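Local coordinates for protein disulfide-isomerase A4 (Rattus norvegicus, PDB 3EC3) that catalyses the rearrangement of disulfide bonds in proteins of the endoplasmic reticulum, the piece described being its noncatalytic b and b' thioredoxin-like domains, at residues 16-19 / 20-24; 84-87 / 88-91; 151-154 / 155-158; 213-216 / 217-220. The protein carries 1 engineered substitution. One frame throughout, in Å; residues are numbered along the deposited sequence.

Contact 1 of 4, residues 16-19 / 20-24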
loop_
_atom_site.group_PDB
_atom_site.type_symbol
_atom_site.label_atom_id
_atom_site.label_comp_id
_atom_site.label_asym_id
_atom_site.label_seq_id
_atom_site.Cartn_x
_atom_site.Cartn_y
_atom_site.Cartn_z
ATOM N N GLN A 16 -14.147 -15.709 -3.854
ATOM C CA GLN A 16 -13.462 -15.171 -2.676
ATOM C C GLN A 16 -12.338 -14.219 -3.119
ATOM O O GLN A 16 -12.194 -13.094 -2.595
ATOM C CB GLN A 16 -12.900 -16.333 -1.848
ATOM C CG GLN A 16 -12.128 -15.960 -0.554
ATOM C CD GLN A 16 -13.062 -15.703 0.636
ATOM O OE1 GLN A 16 -14.248 -15.435 0.476
ATOM N NE2 GLN A 16 -12.530 -15.839 1.841
ATOM N N VAL A 17 -11.506 -14.692 -4.041
ATOM C CA VAL A 17 -10.382 -13.845 -4.526
ATOM C C VAL A 17 -10.908 -12.588 -5.236
ATOM O O VAL A 17 -10.418 -11.502 -4.989
ATOM C CB VAL A 17 -9.481 -14.626 -5.494
ATOM C CG1 VAL A 17 -8.291 -13.729 -5.953
ATOM C CG2 VAL A 17 -8.992 -15.896 -4.851
ATOM N N GLN A 18 -11.916 -12.739 -6.089
ATOM C CA GLN A 18 -12.583 -11.576 -6.728
ATOM C C GLN A 18 -13.105 -10.544 -5.723
ATOM O O GLN A 18 -12.893 -9.338 -5.857
ATOM C CB GLN A 18 -13.674 -12.077 -7.676
ATOM C CG GLN A 18 -13.055 -12.873 -8.879
ATOM C CD GLN A 18 -14.099 -13.604 -9.739
ATOM O OE1 GLN A 18 -15.065 -14.144 -9.238
ATOM N NE2 GLN A 18 -13.874 -13.631 -11.046
ATOM N N GLU A 19 -13.741 -11.021 -4.663
ATOM C CA GLU A 19 -14.226 -10.146 -3.604
ATOM C C GLU A 19 -13.086 -9.406 -2.857
ATOM O O GLU A 19 -13.206 -8.236 -2.515
ATOM C CB GLU A 19 -15.082 -10.965 -2.641
ATOM C CG GLU A 19 -15.492 -10.267 -1.358
ATOM C CD GLU A 19 -16.299 -11.197 -0.464
ATOM O OE1 GLU A 19 -17.540 -11.121 -0.522
ATOM O OE2 GLU A 19 -15.690 -12.048 0.230
ATOM N N PHE A 20 -11.981 -10.076 -2.624
ATOM C CA PHE A 20 -10.832 -9.419 -2.028
ATOM C C PHE A 20 -10.343 -8.248 -2.891
ATOM O O PHE A 20 -10.033 -7.164 -2.375
ATOM C CB PHE A 20 -9.729 -10.425 -1.787
ATOM C CG PHE A 20 -10.036 -11.374 -0.621
ATOM C CD1 PHE A 20 -11.086 -11.093 0.246
ATOM C CD2 PHE A 20 -9.274 -12.479 -0.397
ATOM C CE1 PHE A 20 -11.380 -11.925 1.317
ATOM C CE2 PHE A 20 -9.565 -13.325 0.665
ATOM C CZ PHE A 20 -10.616 -13.026 1.523
ATOM N N LEU A 21 -10.342 -8.449 -4.190
ATOM C CA LEU A 21 -9.698 -7.455 -5.059
ATOM C C LEU A 21 -10.647 -6.273 -5.182
ATOM O O LEU A 21 -10.250 -5.118 -5.274
ATOM C CB LEU A 21 -9.326 -8.120 -6.400
ATOM C CG LEU A 21 -8.273 -9.242 -6.211
ATOM C CD1 LEU A 21 -8.116 -10.177 -7.428
ATOM C CD2 LEU A 21 -6.903 -8.701 -5.750
ATOM N N LYS A 22 -11.943 -6.561 -5.109
ATOM C CA LYS A 22 -12.969 -5.540 -5.291
ATOM C C LYS A 22 -13.269 -4.721 -4.047
ATOM O O LYS A 22 -13.430 -3.491 -4.121
ATOM C CB LYS A 22 -14.231 -6.224 -5.778
ATOM C CG LYS A 22 -14.217 -6.530 -7.271
ATOM C CD LYS A 22 -12.989 -7.318 -7.684
ATOM C CE LYS A 22 -13.333 -8.288 -8.784
ATOM N NZ LYS A 22 -12.217 -9.193 -9.026
ATOM N N ASP A 23 -13.289 -5.386 -2.906
ATOM C CA ASP A 23 -13.806 -4.829 -1.663
ATOM C C ASP A 23 -12.704 -4.483 -0.717
ATOM O O ASP A 23 -12.912 -3.733 0.237
ATOM C CB ASP A 23 -14.597 -5.904 -0.914
ATOM C CG ASP A 23 -15.933 -6.172 -1.523
ATOM O OD1 ASP A 23 -16.209 -5.596 -2.599
ATOM O OD2 ASP A 23 -16.680 -6.991 -0.916
ATOM N N GLY A 24 -11.541 -5.061 -0.957
ATOM C CA GLY A 24 -10.495 -5.020 0.024
ATOM C C GLY A 24 -9.926 -3.661 0.196
ATOM O O GLY A 24 -10.022 -2.828 -0.710
#
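Gln16 and Phe20, one helical turn apart, make the closely packed part of this contact. The Phe20 ring turns back along the helix with CG beside its own backbone N (chi1 -73°), which sets one ring face against the carbonyl oxygen Gln16 O, 3.4 Å from the plane and displaced toward the rim. The far end of the ring meets the Gln16 side chain, whose NE2 comes to 3.4 Å from Phe20 CZ; a bend at chi2 (83°) carries the amide there, and its plane lies 49° from that of the ring. Gln16 O also accepts from Phe20 N at 3.0 Å, so one carbonyl both closes the helical turn and lies against the ring that follows. On the inward flank Val17 and Leu21 run side by side, CG1 of Val17 3.9 Å from CD1 of Leu21.

The other flank is looser and more polar. Glu19 stretches out beyond CG and crosses Asp23, with Glu19 OE1 4.2 Å from Asp23 OD2; these like charges would probably disfavour each other, in a setting where both residues are exposed. What joins the pair firmly is the backbone, Asp23 N donating to Glu19 O at 2.9 Å. Gly24, whose N is bonded to Phe20 O, is the first residue to leave helical geometry.

The two segments form most of helix 14-23, packed on the first thioredoxin-like sheet: Phe20 and Leu21 touch Val28 of strand 28-32, while Phe20 also meets the ring of His58 on the neighbouring strand 57-60.

Contact 2 of 4, residues 84-87 / 88-91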
loop_
_atom_site.group_PDB
_atom_site.type_symbol
_atom_site.label_atom_id
_atom_site.label_comp_id
_atom_site.label_asym_id
_atom_site.label_seq_id
_atom_site.Cartn_x
_atom_site.Cartn_y
_atom_site.Cartn_z
ATOM N N PHE A 84 -6.330 0.348 -5.513
ATOM C CA PHE A 84 -4.898 0.692 -5.358
ATOM C C PHE A 84 -3.975 0.306 -6.487
ATOM O O PHE A 84 -2.740 0.559 -6.408
ATOM C CB PHE A 84 -4.309 0.222 -4.036
ATOM C CG PHE A 84 -5.059 0.737 -2.872
ATOM C CD1 PHE A 84 -5.413 -0.133 -1.842
ATOM C CD2 PHE A 84 -5.481 2.085 -2.828
ATOM C CE1 PHE A 84 -6.156 0.346 -0.760
ATOM C CE2 PHE A 84 -6.217 2.547 -1.751
ATOM C CZ PHE A 84 -6.542 1.667 -0.736
ATOM N N GLN A 85 -4.545 -0.249 -7.570
ATOM C CA GLN A 85 -3.705 -0.658 -8.724
ATOM C C GLN A 85 -3.340 0.586 -9.520
ATOM O O GLN A 85 -3.980 1.630 -9.361
ATOM C CB GLN A 85 -4.537 -1.592 -9.628
ATOM C CG GLN A 85 -4.731 -2.924 -8.927
ATOM C CD GLN A 85 -5.729 -3.834 -9.613
ATOM O OE1 GLN A 85 -6.330 -3.482 -10.627
ATOM N NE2 GLN A 85 -5.939 -5.015 -9.014
ATOM N N SER A 86 -2.350 0.489 -10.430
ATOM C CA SER A 86 -2.020 1.645 -11.278
ATOM C C SER A 86 -1.345 1.157 -12.536
ATOM O O SER A 86 -0.875 0.001 -12.594
ATOM C CB SER A 86 -1.093 2.667 -10.596
ATOM O OG SER A 86 0.271 2.195 -10.605
ATOM N N LYS A 87 -1.273 2.043 -13.522
ATOM C CA LYS A 87 -0.550 1.709 -14.781
ATOM C C LYS A 87 0.930 1.411 -14.581
ATOM O O LYS A 87 1.585 0.845 -15.480
ATOM C CB LYS A 87 -0.640 2.891 -15.764
ATOM C CG LYS A 87 -1.961 3.499 -15.848
ATOM C CD LYS A 87 -1.936 4.746 -16.766
ATOM C CE LYS A 87 -1.139 5.918 -16.196
ATOM N NZ LYS A 87 -1.594 7.189 -16.875
ATOM N N TYR A 88 1.487 1.823 -13.453
ATOM C CA TYR A 88 2.937 1.637 -13.211
ATOM C C TYR A 88 3.349 0.412 -12.414
ATOM O O TYR A 88 4.559 0.175 -12.203
ATOM C CB TYR A 88 3.495 2.882 -12.542
ATOM C CG TYR A 88 3.165 4.090 -13.359
ATOM C CD1 TYR A 88 2.379 5.099 -12.850
ATOM C CD2 TYR A 88 3.621 4.199 -14.687
ATOM C CE1 TYR A 88 2.078 6.227 -13.633
ATOM C CE2 TYR A 88 3.311 5.294 -15.448
ATOM C CZ TYR A 88 2.550 6.292 -14.923
ATOM O OH TYR A 88 2.271 7.397 -15.704
ATOM N N GLU A 89 2.377 -0.382 -11.991
ATOM C CA GLU A 89 2.637 -1.506 -11.101
ATOM C C GLU A 89 2.056 -2.772 -11.676
ATOM O O GLU A 89 0.947 -2.751 -12.207
ATOM C CB GLU A 89 1.991 -1.226 -9.704
ATOM C CG GLU A 89 2.502 0.041 -9.026
ATOM C CD GLU A 89 1.535 0.496 -7.933
ATOM O OE1 GLU A 89 0.653 1.353 -8.204
ATOM O OE2 GLU A 89 1.629 -0.075 -6.819
ATOM N N PRO A 90 2.773 -3.904 -11.561
ATOM C CA PRO A 90 2.186 -5.172 -12.032
ATOM C C PRO A 90 0.978 -5.518 -11.167
ATOM O O PRO A 90 0.928 -5.088 -9.987
ATOM C CB PRO A 90 3.323 -6.194 -11.825
ATOM C CG PRO A 90 4.242 -5.562 -10.817
ATOM C CD PRO A 90 4.099 -4.076 -10.935
ATOM N N ARG A 91 -0.004 -6.246 -11.707
ATOM C CA ARG A 91 -1.124 -6.675 -10.903
ATOM C C ARG A 91 -0.721 -7.679 -9.835
ATOM O O ARG A 91 -1.429 -7.852 -8.836
ATOM C CB ARG A 91 -2.219 -7.283 -11.776
ATOM C CG ARG A 91 -2.796 -6.279 -12.777
ATOM C CD ARG A 91 -4.014 -5.655 -12.209
ATOM N NE ARG A 91 -4.641 -4.682 -13.096
ATOM C CZ ARG A 91 -5.721 -4.923 -13.836
ATOM N NH1 ARG A 91 -6.299 -6.126 -13.806
ATOM N NH2 ARG A 91 -6.226 -3.959 -14.619
HETATM O O HOH W 1 -0.909 2.451 -6.290
HETATM O O HOH W 2 -0.764 -1.455 -6.558
HETATM O O HOH W 3 -6.164 -1.406 -12.903
HETATM O O HOH W 4 -1.388 -2.391 -10.676
#
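Ser86 OG donates to Glu89 OE1 at 2.6 Å, meeting the lone pair that points away from the other carboxylate oxygen, and accepts from Tyr88 N at 3.1 Å. The hydroxyl sits between the backbone N and the carbonyl carbon of its own residue (chi1 78°), a rotation that turns it into the bend of the chain to reach both partners. A weak backbone bond from Glu89 N to Ser86 O, 3.3 Å long, closes the same bend. An alanine in place of Ser86 would remove the hydroxyl and would probably leave Tyr88 N without its side-chain acceptor and Glu89 OE1 held only by water among the partners described here, so the turn would lose its side-chain brace.

These bonds brace a type I beta turn from Ser86 to Glu89, within the connection between the antiparallel strands 75-79 and 93-96 of the first thioredoxin-like domain. Next to the turn, Gln85 OE1 lies over one face of the Arg91 guanidinium, 3.2 Å above its plane and toward the rim, where no N-H points at it; the amide is inclined only 15° to that plane. Water 3 links Gln85 OE1 to Arg91 NH2, weakly at the arginine.

Further out, water 1 donates to Phe84 O and to Glu89 OE1 (2.7 Å), and water 2 bridges Phe84 O to Glu89 OE2, its carboxylate bond weak. Water 4 joins Ser86 N to Glu89 O. Beyond the waters, Glu89 OE2 takes the N-H of Leu117, while Tyr88 OH is bonded to Glu161 on helix 149-163 and the Tyr88 ring makes a cation-pi contact with Lys164.

Contact 3 of 4, residues 151-154 / 155-158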
loop_
_atom_site.group_PDB
_atom_site.type_symbol
_atom_site.label_atom_id
_atom_site.label_comp_id
_atom_site.label_asym_id
_atom_site.label_seq_id
_atom_site.Cartn_x
_atom_site.Cartn_y
_atom_site.Cartn_z
ATOM N N ALA A 151 -13.722 10.857 -8.471
ATOM C CA ALA A 151 -12.994 12.040 -8.015
ATOM C C ALA A 151 -11.796 11.679 -7.135
ATOM O O ALA A 151 -10.753 12.319 -7.202
ATOM C CB ALA A 151 -13.958 13.056 -7.302
ATOM N N THR A 152 -11.960 10.670 -6.274
ATOM C CA THR A 152 -10.874 10.258 -5.411
ATOM C C THR A 152 -9.716 9.771 -6.256
ATOM O O THR A 152 -8.559 10.123 -5.952
ATOM C CB THR A 152 -11.370 9.183 -4.423
ATOM O OG1 THR A 152 -12.345 9.789 -3.566
ATOM C CG2 THR A 152 -10.242 8.579 -3.521
ATOM N N GLN A 153 -10.027 9.002 -7.299
ATOM C CA GLN A 153 -8.989 8.443 -8.196
ATOM C C GLN A 153 -8.400 9.535 -9.075
ATOM O O GLN A 153 -7.216 9.483 -9.418
ATOM C CB GLN A 153 -9.581 7.345 -9.088
ATOM C CG GLN A 153 -9.941 6.021 -8.298
ATOM C CD GLN A 153 -8.741 5.308 -7.651
ATOM O OE1 GLN A 153 -7.608 5.752 -7.754
ATOM N NE2 GLN A 153 -9.004 4.176 -6.994
ATOM N N PHE A 154 -9.223 10.527 -9.409
ATOM C CA PHE A 154 -8.719 11.708 -10.138
ATOM C C PHE A 154 -7.488 12.262 -9.422
ATOM O O PHE A 154 -6.430 12.482 -10.031
ATOM C CB PHE A 154 -9.781 12.779 -10.292
ATOM C CG PHE A 154 -9.247 14.065 -10.916
ATOM C CD1 PHE A 154 -8.874 15.134 -10.118
ATOM C CD2 PHE A 154 -9.102 14.171 -12.302
ATOM C CE1 PHE A 154 -8.377 16.350 -10.705
ATOM C CE2 PHE A 154 -8.603 15.343 -12.897
ATOM C CZ PHE A 154 -8.229 16.427 -12.090
ATOM N N TRP A 155 -7.643 12.533 -8.135
ATOM C CA TRP A 155 -6.548 13.085 -7.353
ATOM C C TRP A 155 -5.430 12.083 -7.073
ATOM O O TRP A 155 -4.235 12.450 -7.089
ATOM C CB TRP A 155 -7.077 13.632 -6.052
ATOM C CG TRP A 155 -7.954 14.848 -6.305
ATOM C CD1 TRP A 155 -9.293 14.953 -6.105
ATOM C CD2 TRP A 155 -7.520 16.103 -6.837
ATOM N NE1 TRP A 155 -9.730 16.239 -6.437
ATOM C CE2 TRP A 155 -8.657 16.952 -6.905
ATOM C CE3 TRP A 155 -6.267 16.614 -7.232
ATOM C CZ2 TRP A 155 -8.577 18.247 -7.356
ATOM C CZ3 TRP A 155 -6.206 17.926 -7.694
ATOM C CH2 TRP A 155 -7.356 18.704 -7.769
ATOM N N ARG A 156 -5.811 10.854 -6.751
ATOM C CA ARG A 156 -4.813 9.803 -6.581
ATOM C C ARG A 156 -3.895 9.665 -7.802
ATOM O O ARG A 156 -2.671 9.438 -7.656
ATOM C CB ARG A 156 -5.518 8.450 -6.220
ATOM C CG ARG A 156 -4.552 7.384 -5.639
ATOM C CD ARG A 156 -5.358 6.029 -5.532
ATOM N NE ARG A 156 -4.383 5.033 -5.708
ATOM C CZ ARG A 156 -4.174 4.244 -6.716
ATOM N NH1 ARG A 156 -5.002 4.035 -7.782
ATOM N NH2 ARG A 156 -3.107 3.522 -6.548
ATOM N N ASN A 157 -4.475 9.808 -9.000
ATOM C CA ASN A 157 -3.738 9.722 -10.220
ATOM C C ASN A 157 -2.625 10.812 -10.300
ATOM O O ASN A 157 -1.558 10.552 -10.777
ATOM C CB ASN A 157 -4.684 9.843 -11.409
ATOM C CG ASN A 157 -5.459 8.566 -11.682
ATOM O OD1 ASN A 157 -6.492 8.587 -12.365
ATOM N ND2 ASN A 157 -4.964 7.444 -11.169
ATOM N N LYS A 158 -2.890 12.012 -9.789
ATOM C CA LYS A 158 -1.861 13.086 -9.797
ATOM C C LYS A 158 -0.711 12.719 -8.890
ATOM O O LYS A 158 0.472 13.034 -9.188
ATOM C CB LYS A 158 -2.493 14.383 -9.303
ATOM C CG LYS A 158 -3.529 14.951 -10.305
ATOM C CD LYS A 158 -3.995 16.323 -9.785
ATOM C CE LYS A 158 -4.667 17.211 -10.823
ATOM N NZ LYS A 158 -5.024 16.522 -12.069
HETATM O O HOH W 5 -5.703 13.207 -12.437
#
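The Phe154 ring presents its edge to one face of the Trp155 indole in a T-shaped pair, with CD1 of Phe154 centred over the indole 3.6 Å above its plane. The ring planes stand at 84°, and 4.9 Å separates the phenyl centroid from that of the six-membered indole ring. Phe154 CG lies anti to the backbone N (chi1 174°), which swings the phenyl forward over its neighbour. Lys158 approaches the phenyl obliquely, its NZ 3.2 Å from Phe154 CZ, and water 5 lies above one phenyl face while donating to Phe154 O. The third flat group, the guanidinium of Arg156, is met at its edge by Gln153 OE1: NH1 donates to this oxygen at 3.1 Å, nearly straight (171°), with the glutamine amide almost perpendicular to the guanidinium.

All of this is carried by helix 149-163, the crossover of the beta-alpha-beta unit formed with parallel strands 135-140 and 170-175 in the second thioredoxin-like domain. Trp155 reaches the Tyr140 ring at the end of the first of these strands, and also touches Val195 and Phe214. A serine in place of Trp155 would take away the indole and is likely to open a gap among these residues, leaving the Phe154 edge without its aromatic face.

On another side of the helix, Arg156 also binds the carbonyl of Val118 through NE. Gln153 NE2 donates to Lys83 O, so the amide is gripped at its nitrogen as well as its oxygen.

Contact 4 of 4, residues 213-216 / 217-220. Unlike the reference sequence in segment 217-220: Arg220 (reference Gln).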
loop_
_atom_site.group_PDB
_atom_site.type_symbol
_atom_site.label_atom_id
_atom_site.label_comp_id
_atom_site.label_asym_id
_atom_site.label_seq_id
_atom_site.Cartn_x
_atom_site.Cartn_y
_atom_site.Cartn_z
ATOM N N GLU A 213 -2.852 25.736 -6.342
ATOM C CA GLU A 213 -3.708 24.832 -7.114
ATOM C C GLU A 213 -2.929 23.521 -7.364
ATOM O O GLU A 213 -1.810 23.508 -7.901
ATOM C CB GLU A 213 -4.284 25.495 -8.378
ATOM C CG GLU A 213 -5.638 26.226 -8.094
ATOM C CD GLU A 213 -6.085 27.233 -9.171
ATOM O OE1 GLU A 213 -7.015 26.913 -9.950
ATOM O OE2 GLU A 213 -5.537 28.365 -9.218
ATOM N N PHE A 214 -3.498 22.428 -6.879
ATOM C CA PHE A 214 -2.773 21.181 -6.800
ATOM C C PHE A 214 -2.707 20.492 -8.148
ATOM O O PHE A 214 -3.724 20.255 -8.814
ATOM C CB PHE A 214 -3.422 20.252 -5.770
ATOM C CG PHE A 214 -2.560 19.113 -5.381
ATOM C CD1 PHE A 214 -2.666 17.887 -6.029
ATOM C CD2 PHE A 214 -1.634 19.259 -4.365
ATOM C CE1 PHE A 214 -1.857 16.829 -5.670
ATOM C CE2 PHE A 214 -0.813 18.194 -3.992
ATOM C CZ PHE A 214 -0.921 16.989 -4.647
ATOM N N ASP A 215 -1.486 20.193 -8.555
ATOM C CA ASP A 215 -1.256 19.322 -9.695
ATOM C C ASP A 215 0.047 18.570 -9.441
ATOM O O ASP A 215 0.745 18.850 -8.438
ATOM C CB ASP A 215 -1.270 20.086 -11.045
ATOM C CG ASP A 215 -0.205 21.199 -11.152
ATOM O OD1 ASP A 215 0.817 21.237 -10.417
ATOM O OD2 ASP A 215 -0.395 22.055 -12.029
ATOM N N SER A 216 0.351 17.618 -10.323
ATOM C CA SER A 216 1.590 16.837 -10.227
ATOM C C SER A 216 2.876 17.656 -10.179
ATOM O O SER A 216 3.761 17.363 -9.385
ATOM C CB SER A 216 1.649 15.802 -11.340
ATOM O OG SER A 216 0.658 14.833 -11.031
ATOM N N ASP A 217 2.950 18.675 -11.031
ATOM C CA ASP A 217 4.090 19.608 -11.062
ATOM C C ASP A 217 4.393 20.247 -9.714
ATOM O O ASP A 217 5.546 20.229 -9.252
ATOM C CB ASP A 217 3.846 20.699 -12.098
ATOM C CG ASP A 217 3.936 20.180 -13.514
ATOM O OD1 ASP A 217 4.604 19.144 -13.728
ATOM O OD2 ASP A 217 3.334 20.801 -14.416
ATOM N N ALA A 218 3.353 20.788 -9.087
ATOM C CA ALA A 218 3.479 21.437 -7.801
ATOM C C ALA A 218 3.928 20.419 -6.754
ATOM O O ALA A 218 4.870 20.676 -5.977
ATOM C CB ALA A 218 2.165 22.069 -7.421
ATOM N N LEU A 219 3.286 19.240 -6.750
ATOM C CA LEU A 219 3.743 18.172 -5.891
ATOM C C LEU A 219 5.181 17.751 -6.209
ATOM O O LEU A 219 5.971 17.561 -5.295
ATOM C CB LEU A 219 2.787 16.956 -5.939
ATOM C CG LEU A 219 3.181 15.791 -5.002
ATOM C CD1 LEU A 219 3.085 16.232 -3.543
ATOM C CD2 LEU A 219 2.286 14.531 -5.282
ATOM N N ARG A 220 5.538 17.613 -7.482
ATOM C CA ARG A 220 6.924 17.229 -7.818
ATOM C C ARG A 220 7.984 18.248 -7.325
ATOM O O ARG A 220 9.080 17.860 -6.905
ATOM C CB ARG A 220 7.125 16.972 -9.325
ATOM C CG ARG A 220 8.254 15.951 -9.560
ATOM C CD ARG A 220 9.153 16.215 -10.757
ATOM N NE ARG A 220 10.441 15.519 -10.576
ATOM C CZ ARG A 220 10.758 14.320 -11.084
ATOM N NH1 ARG A 220 9.893 13.666 -11.848
ATOM N NH2 ARG A 220 11.961 13.783 -10.853
#
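Asp215 caps the first turn of the helix that holds Ala218. Its CB leads to a CG set between the backbone N and the carbonyl carbon (chi1 60°), folding the carboxylate back over the helix start. From there OD1 accepts from Ala218 N at 2.9 Å, the N-H pointing well at it (162°) and approaching nearly along the C-O axis. The same OD1 also touches carbon: Ala218 CB lies 3.4 Å away and Asp217 CB 3.5 Å. OD2 is 4.6 Å from Asp217 OD2, a like-charged neighbour.

This is an N-cap, with Asp215 immediately before helix 216-227, the last helix of the second thioredoxin-like domain. A negative carboxylate here would probably be favoured by the N-terminal end of the helix dipole. Main-chain bonds continue the turn: Asp215 O takes Leu219 N at 3.1 Å, and Ser216 O takes Arg220 N.

Ahead of the cap, the Phe214 ring packs with its CZ 3.9 Å from Leu219 CB. Both side chains reach Val138 of strand 135-140 and Ala197 of strand 196-200, so loop and helix rest on the same sheet. Arg220, which differs from the reference sequence, forms a salt bridge to Asp165.

How the contacts relate
Contacts 1 and 2 belong to the first thioredoxin-like domain, contacts 3 and 4 to the second. The boundary is bridged between contacts 2 and 3, whose centres lie 14 Å apart: Arg156 NH1 reaches Gln85 O at 3.1 Å, a probable hydrogen bond. Within the second domain, contacts 3 and 4 touch directly, with 12 Å between centres; Ser216 OG and Lys158 O are 2.6 Å apart, probably hydrogen-bonded, tying the start of helix 216-227 to helix 149-163. Contact 1 stands apart, its nearest atoms about 5 Å from contact 2 and about 22 Å from contact 4. This fragment comprises noncatalytic domains, so the four contacts concern its fold and domain pairing.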